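Aerobactin synthase IucA (PDB 5JM8) probably catalyses an ATP-dependent step in assembly of the siderophore aerobactin, as a ligase of the NRPS-independent siderophore (NIS) synthetase family. Local coordinates at residues A[177-182]-A[257-262]; A[225-230]-A[277-282]; A[329-334]-A[344-349]. One frame throughout, in Å; residues are numbered along the deposited sequence.

Interaction 1: A[177-182]-A[257-262]; sequences FPLRWF and APWLPT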
loop_
_atom_site.group_PDB
_atom_site.type_symbol
_atom_site.label_atom_id
_atom_site.label_comp_id
_atom_site.label_asym_id
_atom_site.label_seq_id
_atom_site.Cartn_x
_atom_site.Cartn_y
_atom_site.Cartn_z
ATOM N N PHE A 177 -8.458 -3.858 -20.078
ATOM C CA PHE A 177 -7.882 -4.811 -21.015
ATOM C C PHE A 177 -6.438 -4.453 -21.344
ATOM O O PHE A 177 -6.068 -3.280 -21.315
ATOM C CB PHE A 177 -8.713 -4.860 -22.298
ATOM C CG PHE A 177 -8.928 -3.515 -22.931
ATOM C CD1 PHE A 177 -7.933 -2.930 -23.697
ATOM C CD2 PHE A 177 -10.124 -2.838 -22.765
ATOM C CE1 PHE A 177 -8.124 -1.696 -24.280
ATOM C CE2 PHE A 177 -10.322 -1.602 -23.347
ATOM C CZ PHE A 177 -9.320 -1.030 -24.106
ATOM N N PRO A 178 -5.614 -5.465 -21.660
ATOM C CA PRO A 178 -4.255 -5.152 -22.104
ATOM C C PRO A 178 -4.259 -4.689 -23.558
ATOM O O PRO A 178 -5.194 -5.014 -24.290
ATOM C CB PRO A 178 -3.523 -6.481 -21.939
ATOM C CG PRO A 178 -4.575 -7.500 -22.186
ATOM C CD PRO A 178 -5.866 -6.918 -21.659
ATOM N N LEU A 179 -3.239 -3.942 -23.966
ATOM C CA LEU A 179 -3.169 -3.443 -25.334
ATOM C C LEU A 179 -2.883 -4.560 -26.323
ATOM O O LEU A 179 -2.404 -5.627 -25.948
ATOM C CB LEU A 179 -2.084 -2.372 -25.467
ATOM C CG LEU A 179 -2.279 -1.073 -24.689
ATOM C CD1 LEU A 179 -1.124 -0.130 -24.973
ATOM C CD2 LEU A 179 -3.606 -0.426 -25.045
ATOM N N ARG A 180 -3.188 -4.298 -27.589
ATOM C CA ARG A 180 -2.755 -5.153 -28.682
ATOM C C ARG A 180 -1.433 -4.602 -29.194
ATOM O O ARG A 180 -1.207 -3.394 -29.140
ATOM C CB ARG A 180 -3.803 -5.194 -29.792
ATOM C CG ARG A 180 -3.482 -6.152 -30.919
ATOM C CD ARG A 180 -4.631 -6.210 -31.903
ATOM N NE ARG A 180 -4.411 -7.181 -32.969
ATOM C CZ ARG A 180 -4.694 -8.475 -32.875
ATOM N NH1 ARG A 180 -5.202 -8.975 -31.756
ATOM N NH2 ARG A 180 -4.463 -9.275 -33.905
ATOM N N TRP A 181 -0.562 -5.479 -29.683
ATOM C CA TRP A 181 0.793 -5.075 -30.051
ATOM C C TRP A 181 1.241 -5.632 -31.399
ATOM O O TRP A 181 1.049 -6.814 -31.684
ATOM C CB TRP A 181 1.777 -5.520 -28.969
ATOM C CG TRP A 181 1.549 -4.875 -27.632
ATOM C CD1 TRP A 181 0.731 -5.321 -26.634
ATOM C CD2 TRP A 181 2.155 -3.672 -27.145
ATOM N NE1 TRP A 181 0.790 -4.469 -25.557
ATOM C CE2 TRP A 181 1.658 -3.448 -25.847
ATOM C CE3 TRP A 181 3.070 -2.762 -27.682
ATOM C CZ2 TRP A 181 2.044 -2.353 -25.079
ATOM C CZ3 TRP A 181 3.452 -1.677 -26.920
ATOM C CH2 TRP A 181 2.941 -1.481 -25.632
ATOM N N PHE A 182 1.836 -4.765 -32.216
ATOM C CA PHE A 182 2.456 -5.168 -33.475
ATOM C C PHE A 182 3.960 -4.941 -33.429
ATOM O O PHE A 182 4.421 -3.900 -32.959
ATOM C CB PHE A 182 1.886 -4.383 -34.662
ATOM C CG PHE A 182 0.454 -4.702 -34.996
ATOM C CD1 PHE A 182 -0.230 -5.729 -34.362
ATOM C CD2 PHE A 182 -0.206 -3.969 -35.964
ATOM C CE1 PHE A 182 -1.545 -6.007 -34.685
ATOM C CE2 PHE A 182 -1.520 -4.240 -36.290
ATOM C CZ PHE A 182 -2.189 -5.261 -35.652
ATOM N N ALA A 257 0.141 -4.794 -19.251
ATOM C CA ALA A 257 -0.591 -4.187 -18.149
ATOM C C ALA A 257 -2.036 -3.884 -18.531
ATOM O O ALA A 257 -2.347 -3.727 -19.709
ATOM C CB ALA A 257 0.114 -2.915 -17.703
ATOM N N PRO A 258 -2.926 -3.807 -17.529
ATOM C CA PRO A 258 -4.336 -3.501 -17.787
ATOM C C PRO A 258 -4.575 -2.019 -18.049
ATOM O O PRO A 258 -4.004 -1.177 -17.356
ATOM C CB PRO A 258 -5.025 -3.942 -16.496
ATOM C CG PRO A 258 -3.995 -3.738 -15.448
ATOM C CD PRO A 258 -2.672 -4.046 -16.097
ATOM N N TRP A 259 -5.414 -1.715 -19.034
ATOM C CA TRP A 259 -5.746 -0.335 -19.376
ATOM C C TRP A 259 -7.232 -0.070 -19.186
ATOM O O TRP A 259 -8.062 -0.932 -19.462
ATOM C CB TRP A 259 -5.341 -0.034 -20.814
ATOM C CG TRP A 259 -3.871 0.055 -20.988
ATOM C CD1 TRP A 259 -2.997 -0.982 -21.120
ATOM C CD2 TRP A 259 -3.089 1.251 -21.047
ATOM N NE1 TRP A 259 -1.717 -0.505 -21.261
ATOM C CE2 TRP A 259 -1.748 0.864 -21.216
ATOM C CE3 TRP A 259 -3.395 2.611 -20.966
ATOM C CZ2 TRP A 259 -0.715 1.789 -21.313
ATOM C CZ3 TRP A 259 -2.369 3.526 -21.063
ATOM C CH2 TRP A 259 -1.046 3.113 -21.234
ATOM N N LEU A 260 -7.553 1.134 -18.720
ATOM C CA LEU A 260 -8.930 1.524 -18.446
ATOM C C LEU A 260 -9.419 2.558 -19.456
ATOM O O LEU A 260 -8.831 3.633 -19.567
ATOM C CB LEU A 260 -9.052 2.101 -17.032
ATOM C CG LEU A 260 -9.130 1.141 -15.843
ATOM C CD1 LEU A 260 -7.854 0.329 -15.674
ATOM C CD2 LEU A 260 -9.434 1.931 -14.583
ATOM N N PRO A 261 -10.489 2.241 -20.208
ATOM C CA PRO A 261 -11.062 3.321 -21.019
ATOM C C PRO A 261 -11.628 4.433 -20.141
ATOM O O PRO A 261 -12.338 4.147 -19.178
ATOM C CB PRO A 261 -12.168 2.623 -21.823
ATOM C CG PRO A 261 -12.423 1.331 -21.122
ATOM C CD PRO A 261 -11.124 0.942 -20.494
ATOM N N THR A 262 -11.302 5.681 -20.462
ATOM C CA THR A 262 -11.751 6.819 -19.667
ATOM C C THR A 262 -13.061 7.372 -20.221
ATOM O O THR A 262 -13.662 6.774 -21.113
ATOM C CB THR A 262 -10.689 7.936 -19.636
ATOM O OG1 THR A 262 -10.533 8.498 -20.945
ATOM C CG2 THR A 262 -9.355 7.382 -19.158
HETATM O O HOH W 1 -1.159 -3.420 -22.263
#
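Phe177 and Trp259 form one antiparallel hydrogen-bonded pair where the short strand segments 177-182 and 258-261 meet at 98°, their axes approaching to 4.4 Å. Phe177 N donates to Trp259 O at 3.0 Å, and Trp259 N returns a bond to Phe177 O at 2.8 Å. Beyond the pair the chains diverge: Pro178 CA makes a CA-H...O contact of 3.4 Å with Ala257 O, and a water links Leu179 N, from which it accepts, to Ala257 O, to which it donates. Strand 177-185 is the middle strand of a three-stranded antiparallel sheet with 221-226 and 249-255, whereas 258-261 pairs with 267-269 in the larger antiparallel sheet. The chain turns a corner at Ala257, so this single bridge ties the two sheets together next to the bend. Leu179 lies over one face of the Trp259 indole. Its CG sits 3.8 Å from the centroid of the five-membered ring, in a CH-pi contact, while CD1 reaches out toward the rim near CE2. With CG beside the backbone N (chi1 -71°), Trp259 has its indole against the end of Leu179 and its ring edge in plane with Phe177 O. The Phe177 ring, placed by a chi1 of 54° between its own backbone N and carbonyl carbon, has Trp259 O over one face and brings CE2 to 3.9 Å from Pro261 CD. Leu268 of strand 267-269 touches Phe177, Leu179 and Trp259 alike, and Tyr169 meets the Phe177 ring edge-to-face.

Interaction 2: A[225-230]-A[277-282]; sequences PLHPWQ and IKFSLS. With ATP (adenosine-5'-triphosphate), chain I.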
loop_
_atom_site.group_PDB
_atom_site.type_symbol
_atom_site.label_atom_id
_atom_site.label_comp_id
_atom_site.label_asym_id
_atom_site.label_seq_id
_atom_site.Cartn_x
_atom_site.Cartn_y
_atom_site.Cartn_z
ATOM N N PRO A 225 1.971 -0.027 -30.203
ATOM C CA PRO A 225 0.734 -0.329 -29.472
ATOM C C PRO A 225 -0.533 -0.007 -30.258
ATOM O O PRO A 225 -0.553 0.951 -31.030
ATOM C CB PRO A 225 0.840 0.565 -28.239
ATOM C CG PRO A 225 1.595 1.752 -28.722
ATOM C CD PRO A 225 2.578 1.235 -29.742
ATOM N N LEU A 226 -1.575 -0.809 -30.051
ATOM C CA LEU A 226 -2.860 -0.613 -30.717
ATOM C C LEU A 226 -4.040 -0.826 -29.777
ATOM O O LEU A 226 -3.940 -1.549 -28.787
ATOM C CB LEU A 226 -3.002 -1.566 -31.909
ATOM C CG LEU A 226 -2.332 -1.160 -33.223
ATOM C CD1 LEU A 226 -0.905 -1.656 -33.282
ATOM C CD2 LEU A 226 -3.131 -1.680 -34.404
ATOM N N HIS A 227 -5.161 -0.189 -30.106
ATOM C CA HIS A 227 -6.421 -0.435 -29.421
ATOM C C HIS A 227 -6.946 -1.789 -29.898
ATOM O O HIS A 227 -6.993 -2.032 -31.105
ATOM C CB HIS A 227 -7.422 0.688 -29.715
ATOM C CG HIS A 227 -8.682 0.615 -28.908
ATOM N ND1 HIS A 227 -9.565 -0.438 -28.998
ATOM C CD2 HIS A 227 -9.214 1.475 -28.008
ATOM C CE1 HIS A 227 -10.583 -0.230 -28.182
ATOM N NE2 HIS A 227 -10.395 0.926 -27.569
ATOM N N PRO A 228 -7.326 -2.682 -28.961
ATOM C CA PRO A 228 -7.712 -4.044 -29.355
ATOM C C PRO A 228 -8.786 -4.100 -30.440
ATOM O O PRO A 228 -8.771 -5.013 -31.261
ATOM C CB PRO A 228 -8.240 -4.646 -28.050
ATOM C CG PRO A 228 -7.530 -3.908 -26.987
ATOM C CD PRO A 228 -7.382 -2.506 -27.499
ATOM N N TRP A 229 -9.699 -3.135 -30.443
ATOM C CA TRP A 229 -10.764 -3.095 -31.438
ATOM C C TRP A 229 -10.273 -2.512 -32.766
ATOM O O TRP A 229 -10.587 -3.043 -33.829
ATOM C CB TRP A 229 -11.954 -2.289 -30.915
ATOM C CG TRP A 229 -13.169 -2.395 -31.788
ATOM C CD1 TRP A 229 -14.091 -3.400 -31.790
ATOM C CD2 TRP A 229 -13.592 -1.460 -32.788
ATOM N NE1 TRP A 229 -15.061 -3.151 -32.730
ATOM C CE2 TRP A 229 -14.779 -1.966 -33.357
ATOM C CE3 TRP A 229 -13.083 -0.245 -33.258
ATOM C CZ2 TRP A 229 -15.465 -1.299 -34.371
ATOM C CZ3 TRP A 229 -13.767 0.415 -34.266
ATOM C CH2 TRP A 229 -14.944 -0.113 -34.811
ATOM N N GLN A 230 -9.509 -1.424 -32.709
ATOM C CA GLN A 230 -8.930 -0.838 -33.918
ATOM C C GLN A 230 -7.963 -1.795 -34.586
ATOM O O GLN A 230 -7.970 -1.946 -35.806
ATOM C CB GLN A 230 -8.192 0.462 -33.605
ATOM C CG GLN A 230 -9.083 1.672 -33.489
ATOM C CD GLN A 230 -9.701 2.078 -34.811
ATOM O OE1 GLN A 230 -10.922 2.100 -34.954
ATOM N NE2 GLN A 230 -8.860 2.415 -35.782
ATOM N N ILE A 277 -2.527 6.869 -23.345
ATOM C CA ILE A 277 -2.560 6.765 -24.796
ATOM C C ILE A 277 -3.961 7.072 -25.328
ATOM O O ILE A 277 -4.965 6.599 -24.794
ATOM C CB ILE A 277 -2.083 5.370 -25.257
ATOM C CG1 ILE A 277 -1.917 5.333 -26.778
ATOM C CG2 ILE A 277 -3.029 4.282 -24.763
ATOM C CD1 ILE A 277 -0.975 4.251 -27.252
ATOM N N LYS A 278 -4.003 7.901 -26.367
ATOM C CA LYS A 278 -5.249 8.340 -26.984
ATOM C C LYS A 278 -5.296 7.888 -28.438
ATOM O O LYS A 278 -4.615 8.454 -29.292
ATOM C CB LYS A 278 -5.374 9.861 -26.892
ATOM C CG LYS A 278 -6.606 10.438 -27.560
ATOM C CD LYS A 278 -6.704 11.935 -27.305
ATOM C CE LYS A 278 -7.898 12.552 -28.008
ATOM N NZ LYS A 278 -8.055 13.989 -27.661
ATOM N N PHE A 279 -6.108 6.870 -28.710
ATOM C CA PHE A 279 -6.130 6.229 -30.019
ATOM C C PHE A 279 -7.088 6.889 -30.999
ATOM O O PHE A 279 -8.110 7.456 -30.609
ATOM C CB PHE A 279 -6.517 4.754 -29.887
ATOM C CG PHE A 279 -5.476 3.902 -29.222
ATOM C CD1 PHE A 279 -4.318 3.546 -29.891
ATOM C CD2 PHE A 279 -5.669 3.436 -27.933
ATOM C CE1 PHE A 279 -3.367 2.755 -29.282
ATOM C CE2 PHE A 279 -4.721 2.642 -27.320
ATOM C CZ PHE A 279 -3.571 2.301 -27.994
ATOM N N SER A 280 -6.741 6.800 -32.278
ATOM C CA SER A 280 -7.682 7.073 -33.352
ATOM C C SER A 280 -8.666 5.913 -33.385
ATOM O O SER A 280 -8.308 4.807 -33.786
ATOM C CB SER A 280 -6.955 7.223 -34.691
ATOM O OG SER A 280 -7.852 7.570 -35.729
ATOM N N LEU A 281 -9.896 6.163 -32.943
ATOM C CA LEU A 281 -10.888 5.103 -32.770
ATOM C C LEU A 281 -12.110 5.344 -33.654
ATOM O O LEU A 281 -12.842 6.312 -33.463
ATOM C CB LEU A 281 -11.300 5.016 -31.294
ATOM C CG LEU A 281 -12.274 3.911 -30.873
ATOM C CD1 LEU A 281 -11.695 2.536 -31.145
ATOM C CD2 LEU A 281 -12.633 4.052 -29.401
ATOM N N SER A 282 -12.327 4.460 -34.621
ATOM C CA SER A 282 -13.419 4.625 -35.574
ATOM C C SER A 282 -14.775 4.310 -34.943
ATOM O O SER A 282 -15.413 3.312 -35.278
ATOM C CB SER A 282 -13.188 3.736 -36.797
ATOM O OG SER A 282 -11.973 4.076 -37.444
HETATM P PG ATP I . -9.746 13.122 -24.411
HETATM O O1G ATP I . -9.300 11.720 -24.080
HETATM O O2G ATP I . -10.067 13.957 -23.195
HETATM O O3G ATP I . -8.856 13.831 -25.403
HETATM P PB ATP I . -11.736 13.630 -26.470
HETATM O O1B ATP I . -12.609 12.629 -27.185
HETATM O O2B ATP I . -10.604 14.299 -27.216
HETATM O O3B ATP I . -11.195 12.933 -25.111
HETATM P PA ATP I . -13.834 15.575 -26.617
HETATM O O1A ATP I . -13.491 15.582 -28.086
HETATM O O2A ATP I . -14.036 16.880 -25.889
HETATM O O3A ATP I . -12.686 14.766 -25.828
HETATM O "O5'" ATP I . -15.140 14.676 -26.354
HETATM C "C5'" ATP I . -15.592 14.539 -25.012
HETATM C "C4'" ATP I . -16.262 13.193 -24.774
HETATM O "O4'" ATP I . -16.736 13.166 -23.427
HETATM C "C3'" ATP I . -17.456 12.945 -25.684
HETATM O "O3'" ATP I . -17.336 11.653 -26.292
HETATM C "C2'" ATP I . -18.677 13.020 -24.788
HETATM O "O2'" ATP I . -19.616 11.986 -25.078
HETATM C "C1'" ATP I . -18.131 12.858 -23.379
HETATM N N9 ATP I . -18.799 13.767 -22.421
HETATM C C8 ATP I . -19.473 13.353 -21.336
HETATM N N7 ATP I . -19.975 14.410 -20.649
HETATM C C5 ATP I . -19.613 15.525 -21.306
HETATM C C6 ATP I . -19.813 16.976 -21.115
HETATM N N6 ATP I . -20.523 17.418 -20.050
HETATM N N1 ATP I . -19.272 17.813 -22.030
HETATM C C2 ATP I . -18.569 17.360 -23.086
HETATM N N3 ATP I . -18.351 16.052 -23.314
HETATM C C4 ATP I . -18.838 15.101 -22.478
#
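With CG anti to the backbone N (chi1 -172°), His227 brings its CB over the ring of Phe279, whose own CG lies beside the backbone N (chi1 -69°). CB stands 3.9 Å from the centroid of the Phe279 ring in a CH-pi contact, and the imidazole beyond it turns an edge toward that face in an offset edge-to-face pair, the planes at 84°. His227 N lies over the same face, 3.5 Å from Phe279 CE1, and Ile277 CG1 packs on the opposite one, so the phenyl ring is sandwiched. Leu281 CD1 covers the imidazole almost exactly along the ring normal, 4.0 Å from its centroid, and also touches Trp229 CE3 and Gln230 CG. His227 is the N-cap of helix 228-235: ND1 accepts from Trp229 N at 3.1 Å, in the ring plane, which helps fix the rotation of the imidazole, with Leu281 over one face and Phe279 at its edge. The contact thus packs the junction between strand 221-226 and this helix against strand 275-284 of the larger antiparallel sheet. Farther along, Gln230 sets OE1 2.8 Å from Ser282 N, in a nearly straight bond whose donor stands above the amide carbonyl plane; Ser282 OG adds a weak bond to the same oxygen. NE2 of that amide has a weak bond to Glu343 O. The Trp229 indole brings CZ3 to 3.5 Å from Ser282 O, with NE1 bonded to Glu165. Lys278 leaves the strand as a fully extended chain, and its NZ donates to O2B of ATP; its approach to O3G is so short that the exact length is doubtful. Asp447, a ligand of the magnesium ion, forms a salt bridge with the same amine.

Interaction 3: A[329-334]-A[344-349]; sequences GWAGLR and SLFALR. With ATP (adenosine-5'-triphosphate), chain I.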
loop_
_atom_site.group_PDB
_atom_site.type_symbol
_atom_site.label_atom_id
_atom_site.label_comp_id
_atom_site.label_asym_id
_atom_site.label_seq_id
_atom_site.Cartn_x
_atom_site.Cartn_y
_atom_site.Cartn_z
ATOM N N GLY A 329 3.974 13.462 -27.875
ATOM C CA GLY A 329 4.384 12.353 -28.715
ATOM C C GLY A 329 3.215 11.697 -29.416
ATOM O O GLY A 329 2.111 11.631 -28.876
ATOM N N TRP A 330 3.459 11.215 -30.628
ATOM C CA TRP A 330 2.438 10.513 -31.393
ATOM C C TRP A 330 3.083 9.602 -32.420
ATOM O O TRP A 330 4.241 9.787 -32.792
ATOM C CB TRP A 330 1.499 11.496 -32.093
ATOM C CG TRP A 330 2.163 12.326 -33.154
ATOM C CD1 TRP A 330 2.706 13.568 -33.003
ATOM C CD2 TRP A 330 2.347 11.975 -34.533
ATOM N NE1 TRP A 330 3.219 14.011 -34.198
ATOM C CE2 TRP A 330 3.011 13.051 -35.153
ATOM C CE3 TRP A 330 2.015 10.855 -35.301
ATOM C CZ2 TRP A 330 3.350 13.041 -36.505
ATOM C CZ3 TRP A 330 2.353 10.847 -36.643
ATOM C CH2 TRP A 330 3.013 11.933 -37.231
ATOM N N ALA A 331 2.323 8.619 -32.880
ATOM C CA ALA A 331 2.823 7.692 -33.875
ATOM C C ALA A 331 1.673 7.110 -34.681
ATOM O O ALA A 331 0.508 7.228 -34.300
ATOM C CB ALA A 331 3.624 6.588 -33.209
ATOM N N GLY A 332 2.012 6.487 -35.802
ATOM C CA GLY A 332 1.023 5.860 -36.653
ATOM C C GLY A 332 1.690 4.925 -37.635
ATOM O O GLY A 332 2.918 4.881 -37.729
ATOM N N LEU A 333 0.878 4.168 -38.363
ATOM C CA LEU A 333 1.384 3.279 -39.396
ATOM C C LEU A 333 1.232 3.936 -40.756
ATOM O O LEU A 333 0.258 4.647 -41.005
ATOM C CB LEU A 333 0.643 1.942 -39.373
ATOM C CG LEU A 333 0.813 1.104 -38.107
ATOM C CD1 LEU A 333 -0.112 -0.098 -38.153
ATOM C CD2 LEU A 333 2.261 0.661 -37.937
ATOM N N ARG A 334 2.210 3.705 -41.624
ATOM C CA ARG A 334 2.127 4.132 -43.014
ATOM C C ARG A 334 2.067 2.898 -43.911
ATOM O O ARG A 334 2.700 1.883 -43.615
ATOM C CB ARG A 334 3.324 5.016 -43.379
ATOM C CG ARG A 334 4.648 4.438 -42.926
ATOM C CD ARG A 334 5.841 5.103 -43.587
ATOM N NE ARG A 334 5.907 6.544 -43.352
ATOM C CZ ARG A 334 6.689 7.125 -42.447
ATOM N NH1 ARG A 334 7.477 6.398 -41.664
ATOM N NH2 ARG A 334 6.683 8.445 -42.319
ATOM N N SER A 344 -4.778 4.394 -37.664
ATOM C CA SER A 344 -3.788 3.718 -36.825
ATOM C C SER A 344 -3.154 4.667 -35.809
ATOM O O SER A 344 -2.434 4.233 -34.909
ATOM C CB SER A 344 -2.689 3.099 -37.691
ATOM O OG SER A 344 -1.920 4.103 -38.330
ATOM N N LEU A 345 -3.424 5.960 -35.957
ATOM C CA LEU A 345 -2.796 6.981 -35.124
ATOM C C LEU A 345 -3.120 6.841 -33.643
ATOM O O LEU A 345 -4.206 6.405 -33.265
ATOM C CB LEU A 345 -3.224 8.376 -35.581
ATOM C CG LEU A 345 -2.712 8.869 -36.933
ATOM C CD1 LEU A 345 -3.428 10.153 -37.315
ATOM C CD2 LEU A 345 -1.210 9.084 -36.904
ATOM N N PHE A 346 -2.150 7.212 -32.816
ATOM C CA PHE A 346 -2.385 7.449 -31.400
ATOM C C PHE A 346 -1.471 8.570 -30.941
ATOM O O PHE A 346 -0.477 8.877 -31.600
ATOM C CB PHE A 346 -2.147 6.186 -30.570
ATOM C CG PHE A 346 -0.720 5.712 -30.571
ATOM C CD1 PHE A 346 0.226 6.302 -29.748
ATOM C CD2 PHE A 346 -0.328 4.663 -31.385
ATOM C CE1 PHE A 346 1.536 5.866 -29.750
ATOM C CE2 PHE A 346 0.980 4.220 -31.387
ATOM C CZ PHE A 346 1.912 4.821 -30.567
ATOM N N ALA A 347 -1.812 9.176 -29.811
ATOM C CA ALA A 347 -0.962 10.179 -29.192
ATOM C C ALA A 347 -0.677 9.775 -27.756
ATOM O O ALA A 347 -1.508 9.146 -27.102
ATOM C CB ALA A 347 -1.616 11.541 -29.249
ATOM N N LEU A 348 0.506 10.132 -27.272
ATOM C CA LEU A 348 0.913 9.795 -25.916
ATOM C C LEU A 348 0.770 10.996 -24.995
ATOM O O LEU A 348 1.329 12.062 -25.254
ATOM C CB LEU A 348 2.353 9.288 -25.900
ATOM C CG LEU A 348 2.595 7.961 -26.624
ATOM C CD1 LEU A 348 4.081 7.668 -26.678
ATOM C CD2 LEU A 348 1.846 6.815 -25.955
ATOM N N ARG A 349 0.021 10.802 -23.915
ATOM C CA ARG A 349 -0.305 11.868 -22.977
ATOM C C ARG A 349 0.405 11.640 -21.644
ATOM O O ARG A 349 0.426 10.522 -21.128
ATOM C CB ARG A 349 -1.824 11.937 -22.786
ATOM C CG ARG A 349 -2.306 12.867 -21.689
ATOM C CD ARG A 349 -3.822 12.844 -21.603
ATOM N NE ARG A 349 -4.438 13.371 -22.819
ATOM C CZ ARG A 349 -5.649 13.043 -23.256
ATOM N NH1 ARG A 349 -6.397 12.173 -22.587
ATOM N NH2 ARG A 349 -6.113 13.582 -24.374
HETATM P PG ATP I . -9.746 13.122 -24.411
HETATM O O1G ATP I . -9.300 11.720 -24.080
HETATM O O2G ATP I . -10.067 13.957 -23.195
HETATM O O3G ATP I . -8.856 13.831 -25.403
HETATM P PB ATP I . -11.736 13.630 -26.470
HETATM O O1B ATP I . -12.609 12.629 -27.185
HETATM O O2B ATP I . -10.604 14.299 -27.216
HETATM O O3B ATP I . -11.195 12.933 -25.111
HETATM P PA ATP I . -13.834 15.575 -26.617
HETATM O O1A ATP I . -13.491 15.582 -28.086
HETATM O O2A ATP I . -14.036 16.880 -25.889
HETATM O O3A ATP I . -12.686 14.766 -25.828
HETATM O "O5'" ATP I . -15.140 14.676 -26.354
HETATM C "C5'" ATP I . -15.592 14.539 -25.012
HETATM C "C4'" ATP I . -16.262 13.193 -24.774
HETATM O "O4'" ATP I . -16.736 13.166 -23.427
HETATM C "C3'" ATP I . -17.456 12.945 -25.684
HETATM O "O3'" ATP I . -17.336 11.653 -26.292
HETATM C "C2'" ATP I . -18.677 13.020 -24.788
HETATM O "O2'" ATP I . -19.616 11.986 -25.078
HETATM C "C1'" ATP I . -18.131 12.858 -23.379
HETATM N N9 ATP I . -18.799 13.767 -22.421
HETATM C C8 ATP I . -19.473 13.353 -21.336
HETATM N N7 ATP I . -19.975 14.410 -20.649
HETATM C C5 ATP I . -19.613 15.525 -21.306
HETATM C C6 ATP I . -19.813 16.976 -21.115
HETATM N N6 ATP I . -20.523 17.418 -20.050
HETATM N N1 ATP I . -19.272 17.813 -22.030
HETATM C C2 ATP I . -18.569 17.360 -23.086
HETATM N N3 ATP I . -18.351 16.052 -23.314
HETATM C C4 ATP I . -18.838 15.101 -22.478
#
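Leu348 N donates to Gly329 O at 2.7 Å, and Ala331 and Phe346 exchange two bonds: Ala331 N to Phe346 O, and Phe346 N to Ala331 O at 3.0 Å. At the Ser344 end the ladder is continued by a side chain. A chi1 of 67° puts Ser344 OG where it accepts from Leu333 N at 2.8 Å; the same hydroxyl is bonded to Met341 O. Arg349 points away from strand 329-334, and a bend at chi3 (-65°) aims its guanidinium at the gamma-phosphate of ATP: NH2 bonds O3G at 2.9 Å and NH1 bonds O1G at 3.3 Å. Glu327 also forms a salt bridge with NH2. On the sheet face of Ala331 and Phe346, the phenyl ring leans back over its neighbour, with CZ 3.6 Å from Ala331 CB and Ala331 O over one ring face; Leu202 of helix 198-209 packs on the ring. On the Trp330 and Ala347 face, the indole lies alongside Leu345, Trp330 CZ3 reaching Leu345 CD2 at 4.0 Å. The arrangement is an antiparallel strand pair of the larger sheet within the IucA/IucC family region, with its second strand delivering an arginine to the triphosphate site.

All three contacts belong to the IucA/IucC family region and lie to one side of the centre of the chain. Interaction 2 lies about 9 Å, centre to centre, from each of the others, while interactions 1 and 3 are about 15 Å apart. Along the chain, interactions 1 and 2 interleave and interaction 3 follows both. Strands 177-185 and 221-226 are neighbours in the three-stranded sheet, joined by Arg180 O and Leu226 N; strands 275-284 and 345-350 are neighbours in the larger antiparallel sheet, where Lys278 N meets Ala347 O. Interaction 2 therefore couples both sheets, and these adjacent strands bring Lys278 and Arg349 side by side at the ATP phosphates.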